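Local coordinates for ABC transporter substrate-binding protein (Staphylococcus aureus subsp. aureus NCTC 8325, PDB 3UN6) that binds zinc and probably serves as the substrate-binding component of an ABC-type import system, its natural ligand not being established, at residues A[138-152]-A[177-191]. Residues are numbered along the deposited sequence; the frame is centred on the assembly and turned at random.
Sequences YHFGIPHRYSTHYLL and MPAALSEHRITGYSV. With PO4 (phosphate ion), chain F; PO4 (phosphate ion), chain E.
Parallel strands 138-142 and 188-191 pair in one sheet of this periplasmic-binding-protein-type fold, with Phe140 opposite Gly188 and Gly141 opposite Tyr189. Gly141 straddles Tyr189: its N donates to Gly188 O (2.9 Å), and its O accepts from Ser190 N (3.2 Å). At the start of the ladder the Thr187 side chain extends the pairing. Thr187 OG1 lies anti to its own carbonyl carbon (chi1 -48°) and accepts from His139 N at 3.0 Å. His139 O in turn takes Thr187 N at 2.8 Å, in the carbonyl plane, and a weak bond from Gly188 N. The Phe140 ring lies against the bare backbone of Gly188, CD1 being 3.4 Å from Gly188 C, and Tyr189 N sits at the ring edge.

At the other end, helix 148-152 packs on the strand through His149. Ser190 OG lies at the edge of the His149 imidazole. His149 CD2 comes 3.4 Å from Val191 CA. Pro143 CG, from the same segment as His149, sits over one face of the ring, offset toward its rim. His149 also touches the zinc ligand Cys220.

Ring packing and a bond from His149 NE2 to Asn118 OD1 together would limit the rotation of the ring. Buried Ser190 OG is likewise bonded, to Val119 O. The strand end lies close to the zinc site, the Val191 side chain being about 4 Å from a bound zinc ion.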
loop_
_atom_site.group_PDB
_atom_site.type_symbol
_atom_site.label_atom_id
_atom_site.label_comp_id
_atom_site.label_asym_id
_atom_site.label_seq_id
_atom_site.Cartn_x
_atom_site.Cartn_y
_atom_site.Cartn_z
ATOM N N TYR A 138 -19.332 -6.363 14.539
ATOM C CA TYR A 138 -19.120 -5.296 13.578
ATOM C C TYR A 138 -18.408 -5.871 12.349
ATOM O O TYR A 138 -17.505 -6.700 12.478
ATOM C CB TYR A 138 -18.311 -4.168 14.214
ATOM C CG TYR A 138 -18.968 -3.617 15.472
ATOM C CD1 TYR A 138 -20.097 -2.821 15.392
ATOM C CD2 TYR A 138 -18.451 -3.901 16.736
ATOM C CE1 TYR A 138 -20.710 -2.321 16.544
ATOM C CE2 TYR A 138 -19.051 -3.402 17.891
ATOM C CZ TYR A 138 -20.175 -2.608 17.787
ATOM O OH TYR A 138 -20.766 -2.112 18.931
ATOM N N HIS A 139 -18.812 -5.436 11.163
ATOM C CA HIS A 139 -18.236 -5.953 9.924
ATOM C C HIS A 139 -17.385 -4.940 9.171
ATOM O O HIS A 139 -17.844 -3.863 8.775
ATOM C CB HIS A 139 -19.340 -6.526 9.055
ATOM C CG HIS A 139 -20.039 -7.683 9.696
ATOM N ND1 HIS A 139 -19.675 -8.991 9.468
ATOM C CD2 HIS A 139 -21.028 -7.723 10.617
ATOM C CE1 HIS A 139 -20.435 -9.788 10.196
ATOM N NE2 HIS A 139 -21.264 -9.044 10.901
ATOM N N PHE A 140 -16.124 -5.304 8.987
ATOM C CA PHE A 140 -15.166 -4.450 8.326
ATOM C C PHE A 140 -14.636 -4.979 7.002
ATOM O O PHE A 140 -14.209 -6.121 6.905
ATOM C CB PHE A 140 -13.984 -4.168 9.267
ATOM C CG PHE A 140 -14.290 -3.152 10.322
ATOM C CD1 PHE A 140 -14.194 -1.798 10.040
ATOM C CD2 PHE A 140 -14.698 -3.538 11.590
ATOM C CE1 PHE A 140 -14.487 -0.849 11.010
ATOM C CE2 PHE A 140 -15.003 -2.587 12.556
ATOM C CZ PHE A 140 -14.898 -1.253 12.266
ATOM N N GLY A 141 -14.653 -4.114 5.987
ATOM C CA GLY A 141 -14.075 -4.445 4.697
ATOM C C GLY A 141 -12.570 -4.207 4.805
ATOM O O GLY A 141 -12.137 -3.254 5.464
ATOM N N ILE A 142 -11.773 -5.119 4.250
ATOM C CA ILE A 142 -10.303 -4.958 4.181
ATOM C C ILE A 142 -9.890 -5.341 2.757
ATOM O O ILE A 142 -10.614 -6.067 2.074
ATOM C CB ILE A 142 -9.519 -5.802 5.263
ATOM C CG1 ILE A 142 -9.958 -7.284 5.233
ATOM C CG2 ILE A 142 -9.750 -5.205 6.639
ATOM C CD1 ILE A 142 -9.136 -8.253 6.110
ATOM N N PRO A 143 -8.744 -4.834 2.284
ATOM C CA PRO A 143 -8.355 -5.162 0.901
ATOM C C PRO A 143 -7.888 -6.614 0.666
ATOM O O PRO A 143 -7.988 -7.137 -0.448
ATOM C CB PRO A 143 -7.235 -4.152 0.596
ATOM C CG PRO A 143 -7.163 -3.242 1.758
ATOM C CD PRO A 143 -7.819 -3.891 2.915
ATOM N N HIS A 144 -7.378 -7.241 1.711
ATOM C CA HIS A 144 -6.903 -8.616 1.674
ATOM C C HIS A 144 -6.685 -9.050 3.126
ATOM O O HIS A 144 -6.419 -8.213 3.989
ATOM C CB HIS A 144 -5.561 -8.721 0.920
ATOM C CG HIS A 144 -5.244 -10.106 0.451
ATOM N ND1 HIS A 144 -4.681 -11.064 1.268
ATOM C CD2 HIS A 144 -5.448 -10.704 -0.746
ATOM C CE1 HIS A 144 -4.546 -12.191 0.586
ATOM N NE2 HIS A 144 -5.001 -11.998 -0.639
ATOM N N ARG A 145 -6.816 -10.338 3.408
ATOM C CA ARG A 145 -6.542 -10.821 4.777
ATOM C C ARG A 145 -5.077 -10.533 5.212
ATOM O O ARG A 145 -4.812 -10.323 6.379
ATOM C CB ARG A 145 -6.862 -12.299 4.916
ATOM C CG ARG A 145 -6.145 -13.229 3.963
ATOM C CD ARG A 145 -6.849 -14.570 4.014
ATOM N NE ARG A 145 -6.261 -15.565 3.139
ATOM C CZ ARG A 145 -6.456 -15.639 1.826
ATOM N NH1 ARG A 145 -7.184 -14.728 1.184
ATOM N NH2 ARG A 145 -5.886 -16.618 1.147
ATOM N N TYR A 146 -4.141 -10.543 4.270
ATOM C CA TYR A 146 -2.741 -10.251 4.581
ATOM C C TYR A 146 -2.509 -8.805 4.246
ATOM O O TYR A 146 -2.032 -8.463 3.153
ATOM C CB TYR A 146 -1.792 -11.191 3.820
ATOM C CG TYR A 146 -2.163 -12.657 4.022
ATOM C CD1 TYR A 146 -2.261 -13.193 5.303
ATOM C CD2 TYR A 146 -2.379 -13.507 2.939
ATOM C CE1 TYR A 146 -2.606 -14.529 5.501
ATOM C CE2 TYR A 146 -2.730 -14.840 3.133
ATOM C CZ TYR A 146 -2.830 -15.340 4.418
ATOM O OH TYR A 146 -3.173 -16.655 4.628
ATOM N N SER A 147 -2.863 -7.942 5.190
ATOM C CA SER A 147 -2.744 -6.519 4.984
ATOM C C SER A 147 -2.521 -5.794 6.284
ATOM O O SER A 147 -2.888 -6.284 7.330
ATOM C CB SER A 147 -4.003 -5.970 4.311
ATOM O OG SER A 147 -5.174 -6.061 5.138
ATOM N N THR A 148 -1.882 -4.637 6.193
ATOM C CA THR A 148 -1.686 -3.742 7.331
ATOM C C THR A 148 -3.054 -3.236 7.834
ATOM O O THR A 148 -3.214 -2.885 8.983
ATOM C CB THR A 148 -0.776 -2.581 6.908
ATOM O OG1 THR A 148 0.525 -3.104 6.655
ATOM C CG2 THR A 148 -0.672 -1.445 7.991
ATOM N N HIS A 149 -4.032 -3.223 6.943
ATOM C CA HIS A 149 -5.398 -2.801 7.263
ATOM C C HIS A 149 -6.016 -3.718 8.292
ATOM O O HIS A 149 -6.604 -3.240 9.260
ATOM C CB HIS A 149 -6.208 -2.741 5.970
ATOM C CG HIS A 149 -5.515 -1.959 4.914
ATOM N ND1 HIS A 149 -4.695 -2.554 3.972
ATOM C CD2 HIS A 149 -5.413 -0.622 4.720
ATOM C CE1 HIS A 149 -4.163 -1.615 3.212
ATOM N NE2 HIS A 149 -4.585 -0.434 3.640
ATOM N N TYR A 150 -5.873 -5.035 8.107
ATOM C CA TYR A 150 -6.322 -6.006 9.110
ATOM C C TYR A 150 -5.629 -5.725 10.460
ATOM O O TYR A 150 -6.268 -5.734 11.507
ATOM C CB TYR A 150 -5.991 -7.441 8.676
ATOM C CG TYR A 150 -6.196 -8.491 9.753
ATOM C CD1 TYR A 150 -5.128 -9.014 10.477
ATOM C CD2 TYR A 150 -7.481 -8.933 10.076
ATOM C CE1 TYR A 150 -5.339 -9.978 11.468
ATOM C CE2 TYR A 150 -7.688 -9.872 11.037
ATOM C CZ TYR A 150 -6.627 -10.393 11.738
ATOM O OH TYR A 150 -6.896 -11.331 12.694
ATOM N N LEU A 151 -4.328 -5.488 10.421
ATOM C CA LEU A 151 -3.566 -5.227 11.639
ATOM C C LEU A 151 -4.000 -3.936 12.323
ATOM O O LEU A 151 -4.113 -3.883 13.538
ATOM C CB LEU A 151 -2.056 -5.176 11.340
ATOM C CG LEU A 151 -1.503 -6.452 10.683
ATOM C CD1 LEU A 151 -0.019 -6.260 10.314
ATOM C CD2 LEU A 151 -1.695 -7.682 11.575
ATOM N N LEU A 152 -4.237 -2.891 11.538
ATOM C CA LEU A 152 -4.674 -1.607 12.084
ATOM C C LEU A 152 -6.007 -1.762 12.799
ATOM O O LEU A 152 -6.202 -1.256 13.919
ATOM C CB LEU A 152 -4.793 -0.559 10.971
ATOM C CG LEU A 152 -3.507 0.069 10.431
ATOM C CD1 LEU A 152 -3.761 0.777 9.095
ATOM C CD2 LEU A 152 -2.918 1.029 11.467
HETATM N N MSE A 177 -15.483 -0.647 -1.725
HETATM C CA MSE A 177 -15.789 -0.333 -0.327
HETATM C C MSE A 177 -16.822 0.769 -0.098
HETATM O O MSE A 177 -17.711 0.601 0.737
HETATM C CB MSE A 177 -14.497 -0.092 0.451
HETATM C CG MSE A 177 -13.682 -1.394 0.594
HETATM SE SE MSE A 177 -12.016 -1.052 1.431
HETATM C CE MSE A 177 -11.173 -2.862 1.224
ATOM N N PRO A 178 -16.738 1.884 -0.844
ATOM C CA PRO A 178 -17.744 2.946 -0.644
ATOM C C PRO A 178 -19.181 2.482 -0.853
ATOM O O PRO A 178 -20.048 2.809 -0.055
ATOM C CB PRO A 178 -17.363 3.991 -1.696
ATOM C CG PRO A 178 -15.920 3.834 -1.848
ATOM C CD PRO A 178 -15.656 2.338 -1.729
ATOM N N ALA A 179 -19.429 1.715 -1.904
ATOM C CA ALA A 179 -20.770 1.208 -2.173
ATOM C C ALA A 179 -21.205 0.222 -1.095
ATOM O O ALA A 179 -22.367 0.245 -0.648
ATOM C CB ALA A 179 -20.822 0.551 -3.555
ATOM N N ALA A 180 -20.287 -0.653 -0.682
ATOM C CA ALA A 180 -20.581 -1.637 0.367
ATOM C C ALA A 180 -20.958 -0.949 1.685
ATOM O O ALA A 180 -21.821 -1.434 2.432
ATOM C CB ALA A 180 -19.411 -2.580 0.574
ATOM N N LEU A 181 -20.298 0.172 1.964
ATOM C CA LEU A 181 -20.560 0.975 3.164
ATOM C C LEU A 181 -21.913 1.688 3.059
ATOM O O LEU A 181 -22.769 1.508 3.925
ATOM C CB LEU A 181 -19.439 2.019 3.378
ATOM C CG LEU A 181 -19.467 2.811 4.679
ATOM C CD1 LEU A 181 -19.409 1.847 5.859
ATOM C CD2 LEU A 181 -18.326 3.813 4.744
ATOM N N SER A 182 -22.109 2.471 1.991
ATOM C CA SER A 182 -23.372 3.212 1.775
ATOM C C SER A 182 -24.598 2.324 1.795
ATOM O O SER A 182 -25.666 2.760 2.208
ATOM C CB SER A 182 -23.369 3.979 0.442
ATOM O OG SER A 182 -22.512 5.115 0.483
ATOM N N GLU A 183 -24.454 1.088 1.329
ATOM C CA GLU A 183 -25.581 0.152 1.291
ATOM C C GLU A 183 -25.607 -0.791 2.504
ATOM O O GLU A 183 -26.280 -1.826 2.484
ATOM C CB GLU A 183 -25.575 -0.624 -0.027
ATOM C CG GLU A 183 -25.632 0.310 -1.250
ATOM C CD GLU A 183 -25.633 -0.434 -2.583
ATOM O OE1 GLU A 183 -26.545 -1.265 -2.808
ATOM O OE2 GLU A 183 -24.743 -0.155 -3.424
ATOM N N HIS A 184 -24.867 -0.411 3.551
ATOM C CA HIS A 184 -24.836 -1.122 4.840
ATOM C C HIS A 184 -24.521 -2.600 4.834
ATOM O O HIS A 184 -25.093 -3.351 5.612
ATOM C CB HIS A 184 -26.156 -0.903 5.572
ATOM C CG HIS A 184 -26.288 0.464 6.153
ATOM N ND1 HIS A 184 -26.595 1.571 5.392
ATOM C CD2 HIS A 184 -26.153 0.908 7.424
ATOM C CE1 HIS A 184 -26.637 2.640 6.167
ATOM N NE2 HIS A 184 -26.375 2.264 7.406
ATOM N N ARG A 185 -23.614 -3.022 3.974
ATOM C CA ARG A 185 -23.193 -4.420 3.964
ATOM C C ARG A 185 -22.041 -4.543 4.960
ATOM O O ARG A 185 -21.709 -5.634 5.400
ATOM C CB ARG A 185 -22.749 -4.845 2.576
ATOM C CG ARG A 185 -23.758 -4.515 1.491
ATOM C CD ARG A 185 -23.194 -4.757 0.089
ATOM N NE ARG A 185 -24.067 -4.166 -0.928
ATOM C CZ ARG A 185 -24.958 -4.825 -1.661
ATOM N NH1 ARG A 185 -25.098 -6.138 -1.557
ATOM N NH2 ARG A 185 -25.698 -4.161 -2.536
ATOM N N ILE A 186 -21.439 -3.407 5.303
ATOM C CA ILE A 186 -20.360 -3.343 6.285
ATOM C C ILE A 186 -20.586 -2.135 7.174
ATOM O O ILE A 186 -21.341 -1.246 6.809
ATOM C CB ILE A 186 -18.936 -3.299 5.630
ATOM C CG1 ILE A 186 -18.833 -2.191 4.587
ATOM C CG2 ILE A 186 -18.595 -4.643 4.970
ATOM C CD1 ILE A 186 -17.480 -2.193 3.828
ATOM N N THR A 187 -19.969 -2.161 8.355
ATOM C CA THR A 187 -20.032 -1.094 9.364
ATOM C C THR A 187 -18.948 -0.081 9.024
ATOM O O THR A 187 -19.065 1.112 9.298
ATOM C CB THR A 187 -19.628 -1.622 10.775
ATOM O OG1 THR A 187 -20.312 -2.841 11.080
ATOM C CG2 THR A 187 -19.888 -0.577 11.870
ATOM N N GLY A 188 -17.864 -0.576 8.455
ATOM C CA GLY A 188 -16.756 0.295 8.077
ATOM C C GLY A 188 -15.708 -0.450 7.297
ATOM O O GLY A 188 -15.901 -1.609 6.916
ATOM N N TYR A 189 -14.592 0.224 7.041
ATOM C CA TYR A 189 -13.520 -0.386 6.314
ATOM C C TYR A 189 -12.212 0.328 6.563
ATOM O O TYR A 189 -12.180 1.426 7.151
ATOM C CB TYR A 189 -13.836 -0.463 4.811
ATOM C CG TYR A 189 -14.068 0.861 4.057
ATOM C CD1 TYR A 189 -12.995 1.624 3.580
ATOM C CD2 TYR A 189 -15.353 1.278 3.740
ATOM C CE1 TYR A 189 -13.207 2.796 2.871
ATOM C CE2 TYR A 189 -15.580 2.439 3.031
ATOM C CZ TYR A 189 -14.501 3.198 2.599
ATOM O OH TYR A 189 -14.745 4.335 1.882
ATOM N N SER A 190 -11.134 -0.340 6.184
ATOM C CA SER A 190 -9.818 0.229 6.271
ATOM C C SER A 190 -9.133 0.018 4.914
ATOM O O SER A 190 -9.165 -1.076 4.376
ATOM C CB SER A 190 -9.041 -0.419 7.395
ATOM O OG SER A 190 -7.791 0.199 7.518
ATOM N N VAL A 191 -8.496 1.061 4.380
ATOM C CA VAL A 191 -7.920 0.996 3.052
ATOM C C VAL A 191 -6.996 2.176 2.830
ATOM O O VAL A 191 -6.942 3.089 3.661
ATOM C CB VAL A 191 -9.042 1.046 2.007
ATOM C CG1 VAL A 191 -9.747 2.433 2.067
ATOM C CG2 VAL A 191 -8.513 0.737 0.606
HETATM P P PO4 F . -6.294 -14.847 -2.300
HETATM O O1 PO4 F . -7.422 -14.124 -1.611
HETATM O O2 PO4 F . -5.063 -13.981 -2.364
HETATM O O3 PO4 F . -5.928 -16.084 -1.517
HETATM O O4 PO4 F . -6.759 -15.248 -3.676
HETATM P P PO4 E . -3.850 -19.444 2.887
HETATM O O1 PO4 E . -5.086 -20.157 2.405
HETATM O O2 PO4 E . -4.097 -17.956 2.885
HETATM O O3 PO4 E . -3.538 -19.893 4.297
HETATM O O4 PO4 E . -2.670 -19.729 1.994
#